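PDB 1FKM: GTPase-activating protein GYP1 from Saccharomyces cerevisiae, which stimulates GTP hydrolysis by Ypt/Rab GTPases such as YPT1 and YPT7, supplying an arginine finger and a glutamine finger in trans through its TBC domain. Local coordinates for residues A[216-221]-A[342-347]. Sequence-based numbering, arbitrary orientation.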
loop_
_atom_site.group_PDB
_atom_site.type_symbol
_atom_site.label_atom_id
_atom_site.label_comp_id
_atom_site.label_asym_id
_atom_site.label_seq_id
_atom_site.Cartn_x
_atom_site.Cartn_y
_atom_site.Cartn_z
ATOM N N ALA A 216 -23.163 -11.401 14.881
ATOM C CA ALA A 216 -23.783 -10.685 15.987
ATOM C C ALA A 216 -23.234 -11.117 17.340
ATOM O O ALA A 216 -23.120 -10.303 18.258
ATOM C CB ALA A 216 -25.296 -10.883 15.948
ATOM N N ASP A 217 -22.889 -12.395 17.464
ATOM C CA ASP A 217 -22.355 -12.906 18.718
ATOM C C ASP A 217 -21.008 -12.271 19.059
ATOM O O ASP A 217 -20.753 -11.932 20.211
ATOM C CB ASP A 217 -22.216 -14.431 18.658
ATOM C CG ASP A 217 -23.561 -15.136 18.598
ATOM O OD1 ASP A 217 -24.434 -14.819 19.433
ATOM O OD2 ASP A 217 -23.747 -16.006 17.723
ATOM N N LEU A 218 -20.138 -12.122 18.064
ATOM C CA LEU A 218 -18.842 -11.508 18.318
ATOM C C LEU A 218 -19.067 -10.037 18.647
ATOM O O LEU A 218 -18.449 -9.491 19.561
ATOM C CB LEU A 218 -17.928 -11.637 17.094
ATOM C CG LEU A 218 -16.575 -10.928 17.192
ATOM C CD1 LEU A 218 -15.784 -11.461 18.381
ATOM C CD2 LEU A 218 -15.796 -11.139 15.896
ATOM N N TYR A 219 -19.968 -9.405 17.903
ATOM C CA TYR A 219 -20.287 -8.002 18.116
ATOM C C TYR A 219 -20.769 -7.796 19.551
ATOM O O TYR A 219 -20.321 -6.882 20.242
ATOM C CB TYR A 219 -21.382 -7.561 17.148
ATOM C CG TYR A 219 -21.656 -6.076 17.181
ATOM C CD1 TYR A 219 -20.886 -5.189 16.430
ATOM C CD2 TYR A 219 -22.675 -5.553 17.978
ATOM C CE1 TYR A 219 -21.125 -3.816 16.471
ATOM C CE2 TYR A 219 -22.920 -4.183 18.029
ATOM C CZ TYR A 219 -22.142 -3.321 17.272
ATOM O OH TYR A 219 -22.379 -1.968 17.315
ATOM N N ASN A 220 -21.687 -8.652 19.991
ATOM C CA ASN A 220 -22.225 -8.572 21.346
ATOM C C ASN A 220 -21.139 -8.827 22.390
ATOM O O ASN A 220 -21.147 -8.221 23.462
ATOM C CB ASN A 220 -23.369 -9.580 21.521
ATOM C CG ASN A 220 -24.586 -9.244 20.664
ATOM O OD1 ASN A 220 -25.447 -10.094 20.431
ATOM N ND2 ASN A 220 -24.664 -8.001 20.202
ATOM N N HIS A 221 -20.202 -9.719 22.086
ATOM C CA HIS A 221 -19.122 -10.002 23.027
ATOM C C HIS A 221 -18.276 -8.746 23.212
ATOM O O HIS A 221 -17.883 -8.410 24.328
ATOM C CB HIS A 221 -18.238 -11.145 22.522
ATOM C CG HIS A 221 -17.084 -11.459 23.424
ATOM N ND1 HIS A 221 -17.239 -12.063 24.654
ATOM C CD2 HIS A 221 -15.755 -11.241 23.278
ATOM C CE1 HIS A 221 -16.055 -12.205 25.224
ATOM N NE2 HIS A 221 -15.138 -11.714 24.410
ATOM N N GLN A 342 -11.673 -17.549 18.704
ATOM C CA GLN A 342 -10.642 -17.208 19.684
ATOM C C GLN A 342 -11.001 -15.946 20.471
ATOM O O GLN A 342 -10.825 -15.894 21.684
ATOM C CB GLN A 342 -9.299 -16.994 18.982
ATOM C CG GLN A 342 -8.646 -18.259 18.456
ATOM C CD GLN A 342 -7.409 -17.966 17.622
ATOM O OE1 GLN A 342 -7.509 -17.602 16.450
ATOM N NE2 GLN A 342 -6.236 -18.109 18.228
ATOM N N LEU A 343 -11.499 -14.930 19.772
ATOM C CA LEU A 343 -11.862 -13.662 20.405
ATOM C C LEU A 343 -12.966 -13.821 21.449
ATOM O O LEU A 343 -12.973 -13.116 22.459
ATOM C CB LEU A 343 -12.292 -12.644 19.334
ATOM C CG LEU A 343 -11.162 -12.162 18.412
ATOM C CD1 LEU A 343 -11.718 -11.358 17.243
ATOM C CD2 LEU A 343 -10.183 -11.329 19.222
HETATM N N MSE A 344 -13.890 -14.746 21.199
HETATM C CA MSE A 344 -15.004 -15.003 22.111
HETATM C C MSE A 344 -14.555 -15.383 23.524
HETATM O O MSE A 344 -15.342 -15.304 24.466
HETATM C CB MSE A 344 -15.891 -16.128 21.564
HETATM C CG MSE A 344 -16.649 -15.801 20.287
HETATM SE SE MSE A 344 -18.061 -14.506 20.533
HETATM C CE MSE A 344 -19.462 -15.682 21.163
ATOM N N GLU A 345 -13.300 -15.793 23.673
ATOM C CA GLU A 345 -12.791 -16.199 24.982
ATOM C C GLU A 345 -11.850 -15.174 25.611
ATOM O O GLU A 345 -11.196 -15.464 26.612
ATOM C CB GLU A 345 -12.056 -17.540 24.866
ATOM C CG GLU A 345 -12.837 -18.648 24.167
ATOM C CD GLU A 345 -14.130 -19.008 24.877
ATOM O OE1 GLU A 345 -14.111 -19.171 26.114
ATOM O OE2 GLU A 345 -15.168 -19.143 24.192
HETATM N N MSE A 346 -11.789 -13.978 25.033
HETATM C CA MSE A 346 -10.892 -12.934 25.534
HETATM C C MSE A 346 -11.604 -11.724 26.115
HETATM O O MSE A 346 -12.701 -11.385 25.688
HETATM C CB MSE A 346 -9.981 -12.441 24.406
HETATM C CG MSE A 346 -8.980 -13.449 23.892
HETATM SE SE MSE A 346 -8.049 -12.751 22.339
HETATM C CE MSE A 346 -8.231 -14.291 21.183
ATOM N N ASP A 347 -10.967 -11.074 27.086
ATOM C CA ASP A 347 -11.535 -9.872 27.682
ATOM C C ASP A 347 -10.894 -8.670 26.989
ATOM O O ASP A 347 -10.138 -8.839 26.029
ATOM C CB ASP A 347 -11.293 -9.819 29.203
ATOM C CG ASP A 347 -9.821 -9.876 29.584
ATOM O OD1 ASP A 347 -8.944 -9.554 28.752
ATOM O OD2 ASP A 347 -9.541 -10.231 30.750
#
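Asp217, Leu218 and His221 of helix 216-224 meet a type I beta turn, Leu343 to Met346, in the all-helical Ypt/Rab-GAP (TBC) domain. This turn links helix 340-343 to helix 348-355, so the contact sets the connection between these two short helices against helix 216-224, at a place away from the arginine and glutamine fingers. Asp217 takes part through its carbon atoms and backbone: CB lies 3.9 Å from CE of Met344, while the carboxylate leads away from the turn, as suits a charged group at an exposed position. Leu218 brings a branched, purely apolar side chain to the buried part of the contact. With CG anti to the backbone N (chi1 175°), it reaches across so that CD1 touches CB of Leu343 at 3.8 Å; Leu343 in turn packs on Phe354 and Leu355 of helix 348-355. Met344, a selenomethionine, suits its place beside the helix because its unbranched chain can bend at both chi2 and chi3, laying SE against the backbone, 3.8 Å from CA of Leu218. One helical turn after Asp217 comes His221, whose flat ring can take a C-H over its face while its edge carries an N-H that can reach a backbone carbonyl of the turn. CA of Met344 sits over one face in a CH-pi contact, 4.1 Å from the centroid, and SE of the same residue approaches obliquely, near CB of His221. Together with the Met344 contact over the face, a hydrogen bond at the edge limits the ring's rotation: NE2 of His221 donates to O of Met346 at 2.8 Å, with an N-H...O angle of 152°, and the acceptor lies only 13° out of the imidazole plane.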